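Local coordinates for protein nuclease NucT (Helicobacter pylori, PDB 6EHI) that is a nuclease with a PLD-like domain, seen here as an assembly of two copies of the chain, at residues 8-13 with 134-139; 115-120 with 143-148; 37-42 with 106-111; 22-27 with 44-49; 28-33 with 51-56. The protein carries 1 engineered substitution. One frame throughout, in Å; residues are numbered along the deposited sequence.

Interaction 1 (8-13 with 134-139)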
# COMPACT_ATOMS: atom_id res chain seq x y z
N SER A 8 -7.38 8.22 -9.85
CA SER A 8 -6.27 9.14 -9.78
C SER A 8 -5.06 8.56 -9.06
O SER A 8 -5.14 8.27 -7.88
CB SER A 8 -6.62 10.50 -9.22
OG SER A 8 -7.70 11.00 -9.98
N LEU A 9 -4.02 8.27 -9.83
CA LEU A 9 -2.75 7.78 -9.27
C LEU A 9 -1.76 8.86 -9.00
O LEU A 9 -1.42 9.70 -9.88
CB LEU A 9 -2.13 6.74 -10.19
CG LEU A 9 -0.75 6.15 -9.83
CD1 LEU A 9 -0.87 5.29 -8.55
CD2 LEU A 9 -0.28 5.36 -11.02
N PHE A 10 -1.19 8.83 -7.80
CA PHE A 10 -0.07 9.65 -7.48
C PHE A 10 1.15 8.78 -7.19
O PHE A 10 1.13 7.88 -6.38
CB PHE A 10 -0.35 10.52 -6.27
CG PHE A 10 -1.58 11.37 -6.38
CD1 PHE A 10 -2.81 10.86 -6.03
CD2 PHE A 10 -1.51 12.67 -6.91
CE1 PHE A 10 -3.95 11.61 -6.19
CE2 PHE A 10 -2.66 13.44 -7.06
CZ PHE A 10 -3.86 12.89 -6.69
N VAL A 11 2.25 9.13 -7.85
CA VAL A 11 3.47 8.39 -7.66
C VAL A 11 4.41 9.30 -6.87
O VAL A 11 4.85 10.39 -7.35
CB VAL A 11 4.14 7.84 -8.95
CG1 VAL A 11 5.44 7.14 -8.56
CG2 VAL A 11 3.15 7.02 -9.83
N LEU A 12 4.77 8.86 -5.69
CA LEU A 12 5.63 9.60 -4.80
C LEU A 12 7.09 9.12 -4.93
O LEU A 12 7.32 7.97 -5.25
CB LEU A 12 5.14 9.45 -3.35
CG LEU A 12 3.84 10.13 -3.02
CD1 LEU A 12 2.68 9.27 -3.54
CD2 LEU A 12 3.69 10.44 -1.56
N PRO A 13 8.09 10.02 -4.77
CA PRO A 13 7.97 11.38 -4.28
C PRO A 13 7.59 12.43 -5.34
O PRO A 13 7.32 13.57 -5.01
CB PRO A 13 9.39 11.68 -3.76
CG PRO A 13 10.26 10.88 -4.69
CD PRO A 13 9.51 9.64 -5.00
N GLU A 134 6.41 5.92 -3.04
CA GLU A 134 5.13 5.36 -2.60
C GLU A 134 4.23 5.44 -3.77
O GLU A 134 4.48 6.19 -4.74
CB GLU A 134 4.48 6.24 -1.49
CG GLU A 134 5.34 6.43 -0.28
CD GLU A 134 5.26 5.32 0.77
OE1 GLU A 134 4.70 4.22 0.55
OE2 GLU A 134 5.91 5.51 1.81
N VAL A 135 3.09 4.82 -3.64
CA VAL A 135 1.96 5.12 -4.50
C VAL A 135 0.73 5.42 -3.67
O VAL A 135 0.43 4.72 -2.64
CB VAL A 135 1.68 4.09 -5.58
CG1 VAL A 135 2.81 4.02 -6.59
CG2 VAL A 135 1.39 2.72 -5.00
N LEU A 136 -0.09 6.33 -4.19
CA LEU A 136 -1.39 6.67 -3.54
C LEU A 136 -2.43 6.69 -4.65
O LEU A 136 -2.23 7.43 -5.68
CB LEU A 136 -1.30 8.00 -2.84
CG LEU A 136 -2.44 8.31 -1.88
CD1 LEU A 136 -1.91 9.19 -0.76
CD2 LEU A 136 -3.51 9.05 -2.60
N LEU A 137 -3.47 5.89 -4.53
CA LEU A 137 -4.56 5.84 -5.52
C LEU A 137 -5.85 6.33 -4.93
O LEU A 137 -6.27 5.88 -3.87
CB LEU A 137 -4.75 4.45 -6.05
CG LEU A 137 -5.81 4.46 -7.20
CD1 LEU A 137 -5.04 4.35 -8.48
CD2 LEU A 137 -6.84 3.41 -7.10
N LYS A 138 -6.45 7.30 -5.59
CA LYS A 138 -7.82 7.77 -5.33
C LYS A 138 -8.75 7.24 -6.37
O LYS A 138 -8.41 7.26 -7.58
CB LYS A 138 -7.85 9.28 -5.40
CG LYS A 138 -9.17 9.94 -5.10
CD LYS A 138 -9.01 11.47 -5.20
CE LYS A 138 -10.36 12.17 -5.20
NZ LYS A 138 -10.12 13.58 -5.59
N THR A 139 -9.84 6.66 -5.92
CA THR A 139 -10.90 6.25 -6.84
C THR A 139 -12.26 6.58 -6.36
O THR A 139 -12.54 6.60 -5.15
CB THR A 139 -10.79 4.78 -7.25
OG1 THR A 139 -11.75 4.44 -8.28
CG2 THR A 139 -11.04 3.87 -6.11
O HOH W 1 -10.27 9.87 -8.75
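Phe10 and Leu136 are a hydrogen-bonded pair of two antiparallel strands, and their side chains run alongside each other in the same sense, with Phe10 CD1 3.9 Å from Leu136 CD2. Leu136 O sits at the ring edge, near its plane, 3.5 Å from Phe10 CD1. Farther along the same face Leu12 slants across Glu134, their CB atoms 3.8 Å apart. A bend at chi2 (-85°) turns the Glu134 carboxylate away from Leu12, toward Ser121 and the engineered Asn106 of the second subunit. On the other face Leu9 CD1 reaches Val135 CB at 4.1 Å, while Leu137 leans its CD1 onto Leu9 CB. Phe10 N to Leu136 O (2.7 Å) runs almost along the carbonyl axis, whereas Glu134 N meets Leu12 O at 3.1 Å from above its carbonyl plane. Strand 7-12 is the outermost strand of the mixed sheet within this chain. Helix 16-28 packs on Phe10. Six cross-strand bonds thus satisfy the backbone groups that face the other strand; the face of Leu9, Val11, Val135 and Leu137 is apolar and meets the second subunit, whereas that of Phe10 and Leu136 mixes apolar packing with polar Ser8, Glu134 and Lys138.

Interaction 2 (115-120 with 143-148)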
# COMPACT_ATOMS: atom_id res chain seq x y z
N LYS A 115 -18.22 8.13 -1.56
CA LYS A 115 -17.78 8.73 -2.79
C LYS A 115 -16.37 8.50 -3.14
O LYS A 115 -16.05 8.57 -4.33
CB LYS A 115 -18.04 10.22 -2.76
CG LYS A 115 -19.49 10.59 -2.42
CD LYS A 115 -20.54 9.89 -3.31
CE LYS A 115 -21.92 10.55 -3.18
NZ LYS A 115 -22.06 11.71 -4.11
N ILE A 116 -15.47 8.33 -2.17
CA ILE A 116 -14.05 8.24 -2.54
C ILE A 116 -13.37 7.18 -1.67
O ILE A 116 -13.72 7.00 -0.54
CB ILE A 116 -13.21 9.56 -2.27
CG1 ILE A 116 -13.88 10.80 -2.86
CG2 ILE A 116 -11.80 9.42 -2.79
CD1 ILE A 116 -13.31 12.09 -2.19
N VAL A 117 -12.49 6.39 -2.29
CA VAL A 117 -11.55 5.59 -1.51
C VAL A 117 -10.12 5.89 -1.94
O VAL A 117 -9.82 6.10 -3.11
CB VAL A 117 -11.86 4.11 -1.49
CG1 VAL A 117 -11.85 3.55 -2.89
CG2 VAL A 117 -10.84 3.43 -0.57
N PHE A 118 -9.26 6.07 -0.91
CA PHE A 118 -7.81 6.26 -1.04
C PHE A 118 -7.13 5.06 -0.54
O PHE A 118 -7.43 4.50 0.53
CB PHE A 118 -7.29 7.46 -0.18
CG PHE A 118 -7.83 8.80 -0.60
CD1 PHE A 118 -9.02 9.32 -0.10
CD2 PHE A 118 -7.08 9.62 -1.43
CE1 PHE A 118 -9.43 10.56 -0.46
CE2 PHE A 118 -7.52 10.88 -1.84
CZ PHE A 118 -8.70 11.34 -1.35
N LEU A 119 -6.31 4.48 -1.39
CA LEU A 119 -5.51 3.35 -0.95
C LEU A 119 -4.12 3.35 -1.57
O LEU A 119 -3.83 4.17 -2.37
CB LEU A 119 -6.25 2.00 -1.19
CG LEU A 119 -6.58 1.62 -2.63
CD1 LEU A 119 -5.38 1.05 -3.40
CD2 LEU A 119 -7.64 0.58 -2.67
N GLY A 120 -3.23 2.43 -1.20
CA GLY A 120 -1.86 2.52 -1.70
C GLY A 120 -0.86 2.12 -0.62
O GLY A 120 -1.19 1.35 0.31
N GLU A 143 -18.17 0.15 -6.99
CA GLU A 143 -17.99 -1.22 -6.57
C GLU A 143 -16.86 -1.33 -5.58
O GLU A 143 -17.00 -2.03 -4.55
CB GLU A 143 -17.80 -2.21 -7.76
CG GLU A 143 -17.92 -3.66 -7.31
CD GLU A 143 -17.79 -4.68 -8.41
OE1 GLU A 143 -17.64 -4.25 -9.58
OE2 GLU A 143 -17.79 -5.91 -8.07
N THR A 144 -15.73 -0.66 -5.88
CA THR A 144 -14.58 -0.65 -4.91
C THR A 144 -14.97 0.01 -3.58
O THR A 144 -14.63 -0.52 -2.52
CB THR A 144 -13.46 0.14 -5.54
OG1 THR A 144 -13.12 -0.46 -6.75
CG2 THR A 144 -12.16 0.19 -4.71
N ILE A 145 -15.65 1.14 -3.65
CA ILE A 145 -16.10 1.83 -2.43
C ILE A 145 -17.01 0.94 -1.61
O ILE A 145 -16.82 0.80 -0.40
CB ILE A 145 -16.73 3.24 -2.68
CG1 ILE A 145 -15.68 4.20 -3.24
CG2 ILE A 145 -17.35 3.81 -1.39
CD1 ILE A 145 -16.15 5.45 -3.99
N LEU A 146 -18.04 0.32 -2.22
CA LEU A 146 -18.98 -0.56 -1.46
C LEU A 146 -18.26 -1.74 -0.84
O LEU A 146 -18.53 -2.16 0.28
CB LEU A 146 -20.14 -1.07 -2.34
CG LEU A 146 -21.04 0.02 -2.86
CD1 LEU A 146 -21.96 -0.55 -3.93
CD2 LEU A 146 -21.85 0.68 -1.74
N LYS A 147 -17.34 -2.34 -1.58
CA LYS A 147 -16.65 -3.43 -1.01
C LYS A 147 -15.74 -2.93 0.18
O LYS A 147 -15.74 -3.59 1.25
CB LYS A 147 -15.77 -4.12 -2.06
CG LYS A 147 -14.73 -5.08 -1.47
CD LYS A 147 -13.99 -5.92 -2.48
CE LYS A 147 -14.76 -7.15 -2.92
NZ LYS A 147 -13.89 -8.11 -3.69
N ALA A 148 -15.04 -1.83 0.00
CA ALA A 148 -14.18 -1.34 1.07
C ALA A 148 -15.02 -1.03 2.31
O ALA A 148 -14.61 -1.44 3.38
CB ALA A 148 -13.42 -0.16 0.64
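Ile145 and Val117 join helix 142-158 to the mixed sheet of this alpha/beta fold; the axis of segment 143-148 passes 8.2 Å from that of strand 116-120, at 75°. The side chain of Ile145 leaves its helix toward the strand. From CB, the CG1 branch stands beside the backbone N and opposite the carbonyl carbon (chi1 -65°), which directs it at the sheet. Ile145 CG1 lies 3.9 Å from Val117 CG1 and 4.0 Å from Val117 N, and the two side chains pass one another pointing opposite ways. The chain then runs on, nearly extended at chi2 (160°), and carries CD1 beyond Val117 to the start of the strand. There Lys115 and Ile116 both face Ile112 in a classic beta bulge, and Ile145 CD1 comes to rest against this backbone, 3.5 Å from Ile116 N. Its still closer approach to Lys115 O is doubtful and may reflect a small error in the placement of the methyl.

Phe118 turns to the other face of the sheet, toward helix 16-28, so the strand is sandwiched between two helices. No hydrogen bond links the two segments. One residue earlier in the helix than Ile145, Thr144 has its hydroxyl taken up by Asp141 and stands nearly perpendicular to Val117, offering it a methyl, Thr144 CG2 to Val117 CG1 at 3.8 Å.

Interaction 3 (37-42 with 106-111). Engineered in segment 106-111: Asn106 (natural residue His).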
# COMPACT_ATOMS: atom_id res chain seq x y z
N ALA A 37 -8.51 3.04 7.92
CA ALA A 37 -7.68 1.98 8.51
C ALA A 37 -6.25 2.28 8.18
O ALA A 37 -5.98 2.44 6.99
CB ALA A 37 -8.09 0.66 7.97
N ILE A 38 -5.40 2.47 9.18
CA ILE A 38 -4.02 2.91 8.95
C ILE A 38 -3.07 2.20 9.82
O ILE A 38 -3.25 2.15 11.02
CB ILE A 38 -3.96 4.44 9.13
CG1 ILE A 38 -2.61 5.03 8.69
CG2 ILE A 38 -4.47 4.90 10.49
CD1 ILE A 38 -2.32 4.86 7.23
N TYR A 39 -1.96 1.71 9.22
CA TYR A 39 -0.89 1.06 9.93
C TYR A 39 -0.16 2.03 10.84
O TYR A 39 -0.15 1.85 12.08
CB TYR A 39 0.13 0.38 8.93
CG TYR A 39 1.29 -0.20 9.66
CD1 TYR A 39 1.18 -1.44 10.31
CD2 TYR A 39 2.50 0.53 9.78
CE1 TYR A 39 2.23 -1.95 11.03
CE2 TYR A 39 3.54 0.03 10.53
CZ TYR A 39 3.35 -1.22 11.18
OH TYR A 39 4.38 -1.83 11.90
N SER A 40 0.47 3.09 10.26
CA SER A 40 1.17 4.10 11.04
C SER A 40 0.63 5.47 10.63
O SER A 40 0.51 5.74 9.44
CB SER A 40 2.70 4.03 10.80
OG SER A 40 3.37 5.22 11.19
N PHE A 41 0.35 6.33 11.61
CA PHE A 41 -0.26 7.59 11.38
C PHE A 41 0.33 8.57 12.41
O PHE A 41 -0.08 8.64 13.56
CB PHE A 41 -1.78 7.45 11.47
CG PHE A 41 -2.57 8.70 11.31
CD1 PHE A 41 -1.99 9.94 10.93
CD2 PHE A 41 -3.90 8.69 11.65
CE1 PHE A 41 -2.76 11.09 10.83
CE2 PHE A 41 -4.70 9.83 11.59
CZ PHE A 41 -4.15 11.05 11.09
N THR A 42 1.32 9.31 11.96
CA THR A 42 2.06 10.25 12.77
C THR A 42 1.99 11.69 12.23
O THR A 42 2.37 12.61 12.92
CB THR A 42 3.53 9.82 12.91
OG1 THR A 42 4.11 9.83 11.60
CG2 THR A 42 3.71 8.42 13.58
N ASN A 106 -1.97 -3.75 8.27
CA ASN A 106 -1.11 -2.93 7.36
C ASN A 106 -1.84 -2.13 6.33
O ASN A 106 -1.16 -1.47 5.47
CB ASN A 106 -0.16 -3.81 6.62
CG ASN A 106 1.04 -3.05 6.14
OD1 ASN A 106 1.71 -2.30 6.92
ND2 ASN A 106 1.40 -3.31 4.88
N GLN A 107 -3.15 -2.09 6.29
CA GLN A 107 -3.84 -1.22 5.39
C GLN A 107 -3.55 0.28 5.56
O GLN A 107 -3.19 0.73 6.65
CB GLN A 107 -5.35 -1.37 5.54
CG GLN A 107 -5.81 -2.79 5.16
CD GLN A 107 -7.30 -2.97 5.29
OE1 GLN A 107 -8.07 -2.00 5.65
NE2 GLN A 107 -7.72 -4.19 5.07
N LYS A 108 -3.61 1.06 4.45
CA LYS A 108 -3.56 2.53 4.53
C LYS A 108 -4.72 2.98 3.62
O LYS A 108 -4.51 3.21 2.44
CB LYS A 108 -2.22 3.10 3.99
CG LYS A 108 -0.96 2.40 4.52
CD LYS A 108 -0.40 1.23 3.72
CE LYS A 108 1.05 0.86 4.05
NZ LYS A 108 1.19 0.26 5.39
N VAL A 109 -5.89 3.14 4.25
CA VAL A 109 -7.12 3.25 3.50
C VAL A 109 -7.94 4.36 4.10
O VAL A 109 -8.08 4.38 5.32
CB VAL A 109 -7.86 1.91 3.58
CG1 VAL A 109 -9.29 2.03 3.07
CG2 VAL A 109 -7.12 0.84 2.82
N ALA A 110 -8.49 5.23 3.25
CA ALA A 110 -9.47 6.20 3.72
C ALA A 110 -10.74 6.14 2.81
O ALA A 110 -10.62 6.20 1.57
CB ALA A 110 -8.95 7.56 3.74
N ILE A 111 -11.89 5.91 3.43
CA ILE A 111 -13.17 5.92 2.69
C ILE A 111 -13.93 7.20 3.06
O ILE A 111 -14.30 7.38 4.22
CB ILE A 111 -14.01 4.73 3.03
CG1 ILE A 111 -13.23 3.38 2.94
CG2 ILE A 111 -15.22 4.67 2.09
CD1 ILE A 111 -13.91 2.22 3.58
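Ala37 and Val109 exchange two backbone bonds as a hydrogen-bonded antiparallel pair, Ala37 N to Val109 O at 3.0 Å and Val109 N to Ala37 O at 2.8 Å. Beyond them Tyr39 N makes a weak bond to Gln107 O. Ile38 lies nearly perpendicular to Lys108, with Ile38 CD1 3.7 Å from Lys108 CB. The Tyr39 ring meets the engineered Asn106, whose OD1 stands 3.5 Å from Tyr39 CG; ring and amide planes are turned 71° apart. Asn106 and Lys108 occupy the first and third places of the His-x-Lys sequence that, in natural NucT with its histidine, begins the HKD motif of the PLD family, here where two central strands of the sheet come together. The Lys108 chain, bent at chi2 (91°) and again at chi4 (70°), curls back so that NZ bonds to Asn106 O at 2.9 Å and, weakly, to Asn106 OD1. Lys108 NZ also lies 3.7 Å from Tyr39 CB. In the next shell Asn123 takes a further bond from Lys108 NZ. Asn106 ND2 is held by Glu134 of the second subunit, and Gln107 NE2 bonds weakly to the carbonyl of that same residue.

Interaction 4 (22-27 with 44-49)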
# COMPACT_ATOMS: atom_id res chain seq x y z
N SER A 22 -4.38 15.96 -2.07
CA SER A 22 -5.56 15.21 -2.47
C SER A 22 -6.22 14.56 -1.25
O SER A 22 -7.45 14.51 -1.11
CB SER A 22 -5.22 14.10 -3.47
OG SER A 22 -6.36 13.37 -3.95
N LEU A 23 -5.40 13.91 -0.45
CA LEU A 23 -5.86 13.15 0.71
C LEU A 23 -6.46 14.14 1.72
O LEU A 23 -7.51 13.91 2.27
CB LEU A 23 -4.67 12.42 1.37
CG LEU A 23 -5.01 11.63 2.65
CD1 LEU A 23 -6.09 10.64 2.30
CD2 LEU A 23 -3.78 10.93 3.19
N ILE A 24 -5.71 15.19 2.02
CA ILE A 24 -6.15 16.20 2.98
C ILE A 24 -7.43 16.84 2.53
O ILE A 24 -8.34 16.96 3.34
CB ILE A 24 -5.03 17.17 3.31
CG1 ILE A 24 -4.18 16.46 4.32
CG2 ILE A 24 -5.56 18.48 3.92
CD1 ILE A 24 -2.97 17.17 4.76
N SER A 25 -7.50 17.19 1.25
CA SER A 25 -8.74 17.74 0.72
C SER A 25 -9.93 16.75 0.75
O SER A 25 -11.06 17.11 1.08
CB SER A 25 -8.50 18.30 -0.67
OG SER A 25 -9.71 18.61 -1.28
N GLY A 26 -9.67 15.49 0.46
CA GLY A 26 -10.70 14.47 0.51
C GLY A 26 -11.28 14.34 1.90
O GLY A 26 -12.47 14.13 2.08
N ILE A 27 -10.44 14.39 2.91
CA ILE A 27 -10.90 14.25 4.32
C ILE A 27 -11.66 15.52 4.73
O ILE A 27 -12.73 15.42 5.33
CB ILE A 27 -9.71 14.02 5.30
CG1 ILE A 27 -9.13 12.64 5.09
CG2 ILE A 27 -10.09 14.29 6.75
CD1 ILE A 27 -7.79 12.52 5.78
N ARG A 44 0.93 15.06 11.68
CA ARG A 44 0.06 15.99 12.41
C ARG A 44 -0.88 16.87 11.57
O ARG A 44 -1.94 17.29 12.06
CB ARG A 44 0.91 16.86 13.38
CG ARG A 44 1.37 16.02 14.58
CD ARG A 44 2.28 16.74 15.58
NE ARG A 44 1.56 17.65 16.50
CZ ARG A 44 1.59 19.00 16.51
NH1 ARG A 44 2.28 19.76 15.62
NH2 ARG A 44 0.87 19.64 17.44
N ASP A 45 -0.48 17.20 10.36
CA ASP A 45 -1.36 17.98 9.51
C ASP A 45 -2.55 17.16 9.07
O ASP A 45 -3.67 17.69 9.02
CB ASP A 45 -0.67 18.62 8.29
CG ASP A 45 0.45 19.65 8.68
OD1 ASP A 45 0.39 20.24 9.78
OD2 ASP A 45 1.36 19.83 7.88
N ILE A 46 -2.36 15.85 8.81
CA ILE A 46 -3.52 15.05 8.45
C ILE A 46 -4.47 14.90 9.67
O ILE A 46 -5.67 14.84 9.48
CB ILE A 46 -3.10 13.64 7.95
CG1 ILE A 46 -2.23 13.74 6.68
CG2 ILE A 46 -4.32 12.82 7.56
CD1 ILE A 46 -1.53 12.50 6.22
N ALA A 47 -3.91 14.72 10.85
CA ALA A 47 -4.72 14.65 12.07
C ALA A 47 -5.53 15.95 12.24
O ALA A 47 -6.69 15.92 12.63
CB ALA A 47 -3.89 14.37 13.30
N ARG A 48 -4.89 17.09 12.00
CA ARG A 48 -5.63 18.38 12.15
C ARG A 48 -6.75 18.42 11.16
O ARG A 48 -7.79 18.90 11.48
CB ARG A 48 -4.67 19.58 12.07
CG ARG A 48 -3.98 19.79 13.39
CD ARG A 48 -3.30 21.15 13.49
NE ARG A 48 -2.00 21.06 12.82
CZ ARG A 48 -0.89 20.60 13.41
NH1 ARG A 48 -0.94 20.16 14.67
NH2 ARG A 48 0.24 20.51 12.70
N ALA A 49 -6.58 17.84 9.98
CA ALA A 49 -7.61 17.81 8.96
C ALA A 49 -8.79 16.96 9.40
O ALA A 49 -9.98 17.35 9.20
CB ALA A 49 -7.05 17.31 7.62
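Ile24, Ile27 and Leu23 of one helix gather round Ile46 of the other, and apolar packing is all that joins the two segments. Ile46 divides its carbon atoms among the three. Its CG1 lies 4.0 Å from Ile24 CD1, its CG2 lies 3.9 Å from Ile27 CD1, and its CD1 extends to Leu23 CD2 at 4.1 Å. Leu23 and Ile27 each meet it almost perpendicularly, while Ile24 comes in at a slant. In Ile46 the longer branch stands opposite the carbonyl carbon (chi1 -62°) and CG2 opposite the backbone N, which spreads the branches toward different partners. One turn on, Ala49 presents its small CB to Ile24 CG2 at 4.2 Å, and Ile27 CG2 rests 3.9 Å from Ala49 O.

No polar bond crosses between the segments. Within 44-49, Asp45, whose CB Ile24 CD1 only grazes, turns its carboxylate away and forms a salt bridge in which Arg48 NH2 donates to Asp45 OD1 at 2.9 Å.

As for the fold, Leu23 and Ile46 both also touch Trp124, and Leu23 lies on Phe118 of the sheet. The axes of segments 22-27 and 44-49 come within 9.6 Å at 18°, nearly parallel. Strand 33-38, helix 44-54 and strand 59-65 form a beta-alpha-beta crossover, and its helix packs beside helix 16-28, as in alpha/beta folds.

Interaction 5 (28-33 with 51-56)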
# COMPACT_ATOMS: atom_id res chain seq x y z
N SER A 28 -11.03 16.65 4.45
CA SER A 28 -11.49 17.98 4.82
C SER A 28 -12.82 18.32 4.27
O SER A 28 -13.66 18.82 5.02
CB SER A 28 -10.49 19.00 4.43
OG SER A 28 -9.43 18.80 5.27
N SER A 29 -13.08 17.95 3.02
CA SER A 29 -14.35 18.26 2.41
C SER A 29 -15.44 17.18 2.60
O SER A 29 -16.49 17.28 1.98
CB SER A 29 -14.12 18.61 0.93
OG SER A 29 -13.19 19.72 0.83
N ALA A 30 -15.22 16.10 3.36
CA ALA A 30 -16.27 15.13 3.64
C ALA A 30 -17.52 15.82 4.20
O ALA A 30 -17.46 16.78 4.95
CB ALA A 30 -15.85 14.02 4.60
N ARG A 31 -18.64 15.33 3.76
CA ARG A 31 -19.94 15.87 4.16
C ARG A 31 -20.67 14.96 5.11
O ARG A 31 -21.63 15.42 5.73
CB ARG A 31 -20.84 16.06 2.92
CG ARG A 31 -20.15 16.81 1.80
CD ARG A 31 -21.10 17.12 0.65
NE ARG A 31 -20.41 18.04 -0.26
CZ ARG A 31 -20.94 18.55 -1.38
NH1 ARG A 31 -22.19 18.27 -1.77
NH2 ARG A 31 -20.19 19.38 -2.12
N GLU A 32 -20.27 13.68 5.22
CA GLU A 32 -20.94 12.67 6.07
C GLU A 32 -20.06 11.83 6.98
O GLU A 32 -20.34 11.70 8.19
CB GLU A 32 -21.67 11.65 5.17
CG GLU A 32 -22.74 12.30 4.28
CD GLU A 32 -23.89 12.87 5.09
OE1 GLU A 32 -24.23 12.23 6.12
OE2 GLU A 32 -24.46 13.92 4.71
N SER A 33 -19.07 11.18 6.39
CA SER A 33 -18.29 10.22 7.13
C SER A 33 -16.89 10.02 6.58
O SER A 33 -16.58 10.26 5.39
CB SER A 33 -18.94 8.85 7.15
OG SER A 33 -19.05 8.30 5.87
N LYS A 51 -9.58 16.42 12.72
CA LYS A 51 -10.19 17.29 13.74
C LYS A 51 -11.11 18.35 13.11
O LYS A 51 -12.24 18.61 13.57
CB LYS A 51 -9.13 17.96 14.62
CG LYS A 51 -8.48 17.02 15.63
CD LYS A 51 -7.46 17.75 16.50
CE LYS A 51 -7.18 17.06 17.84
NZ LYS A 51 -7.00 18.05 18.97
N SER A 52 -10.64 18.92 11.99
CA SER A 52 -11.33 20.02 11.34
C SER A 52 -12.69 19.52 10.82
O SER A 52 -13.71 20.14 11.00
CB SER A 52 -10.48 20.55 10.17
OG SER A 52 -11.15 21.66 9.57
N VAL A 53 -12.70 18.36 10.18
CA VAL A 53 -13.92 17.86 9.67
C VAL A 53 -14.85 17.26 10.77
O VAL A 53 -16.06 17.51 10.74
CB VAL A 53 -13.68 16.95 8.45
CG1 VAL A 53 -13.19 15.60 8.90
CG2 VAL A 53 -14.92 16.90 7.60
N ALA A 54 -14.30 16.57 11.77
CA ALA A 54 -15.05 16.08 12.93
C ALA A 54 -15.68 17.32 13.63
O ALA A 54 -16.80 17.25 14.08
CB ALA A 54 -14.16 15.35 13.93
N SER A 55 -14.99 18.45 13.59
CA SER A 55 -15.56 19.69 14.23
C SER A 55 -16.82 20.21 13.51
O SER A 55 -17.58 21.01 14.05
CB SER A 55 -14.55 20.81 14.31
OG SER A 55 -13.63 20.55 15.32
N ARG A 56 -17.06 19.73 12.31
CA ARG A 56 -18.20 20.18 11.50
C ARG A 56 -19.36 19.18 11.62
O ARG A 56 -20.37 19.34 10.93
CB ARG A 56 -17.77 20.43 10.01
CG ARG A 56 -16.89 21.67 9.83
CD ARG A 56 -16.55 22.13 8.39
NE ARG A 56 -16.03 21.07 7.50
CZ ARG A 56 -16.81 20.30 6.71
NH1 ARG A 56 -16.27 19.38 5.90
NH2 ARG A 56 -18.14 20.41 6.70
O HOH W 2 -13.27 20.44 7.36
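Arg56 NH1 grips two backbone carbonyls at once, Ser28 O at 2.8 Å and Ala30 O at 3.0 Å. The first bond is the better aligned: the oxygen lies in the guanidinium plane and the nitrogen in the carbonyl plane, with an N-H...O angle of 153°. The second is more bent, and Ala30 O is tilted 23° from the guanidinium plane. A fold in the arginine chain at chi3 (-51°) brings the group round edge-on to the turn that leaves helix 16-28.

A water adds a second route between the same residues. It accepts from Arg56 NE at 2.8 Å and donates to Ser28 O at 2.9 Å, with a further weak bond to Ser52 OG. Ser28 O therefore receives both NH1 and the water, and two nitrogens of the guanidinium are engaged, which should limit its rotation. The hydroxyl of Ser28 itself turns back to Ile24 O in its own helix.

Beneath this polar layer lies Val53. Its CG2 methyl, opposite the backbone N, touches both carbonyl oxygens that Arg56 holds, Ser28 O at 3.5 Å and Ala30 O at 3.7 Å, and lies 4.3 Å from Ala30 CB. Val53 also reaches Ile58, and Ala30 packs on Asp113, whose carboxylate takes backbone bonds from Arg31, Glu32 and Ser33 farther along the loop.

Arg56, after helix 44-54, in this way fastens the exit of helix 16-28 through main-chain oxygens; a positive group placed at a helix C terminus probably also interacts favourably with its dipole.

From the N terminus, strand 7-12 pairs with strand 134-139, so interaction 1 closes a loop of 120 residues in which interactions 3, 4 and 5 are nested. Interaction 4 joins helix 16-28 to helix 44-54, and interaction 5 joins the loop after the first of these helices to the later part of the second. These two cross along the chain, and each also crosses interaction 3, which ties strand 33-38 to strand 108-112. Interaction 2, joining strand 116-120 to helix 142-158, opens after interactions 3, 4 and 5 have closed and crosses interaction 1. Backbone bonds from strand 116-120 reach both strands 134-139 and 108-112, making the sheet continuous through interactions 1, 2 and 3, all of which touch the second subunit.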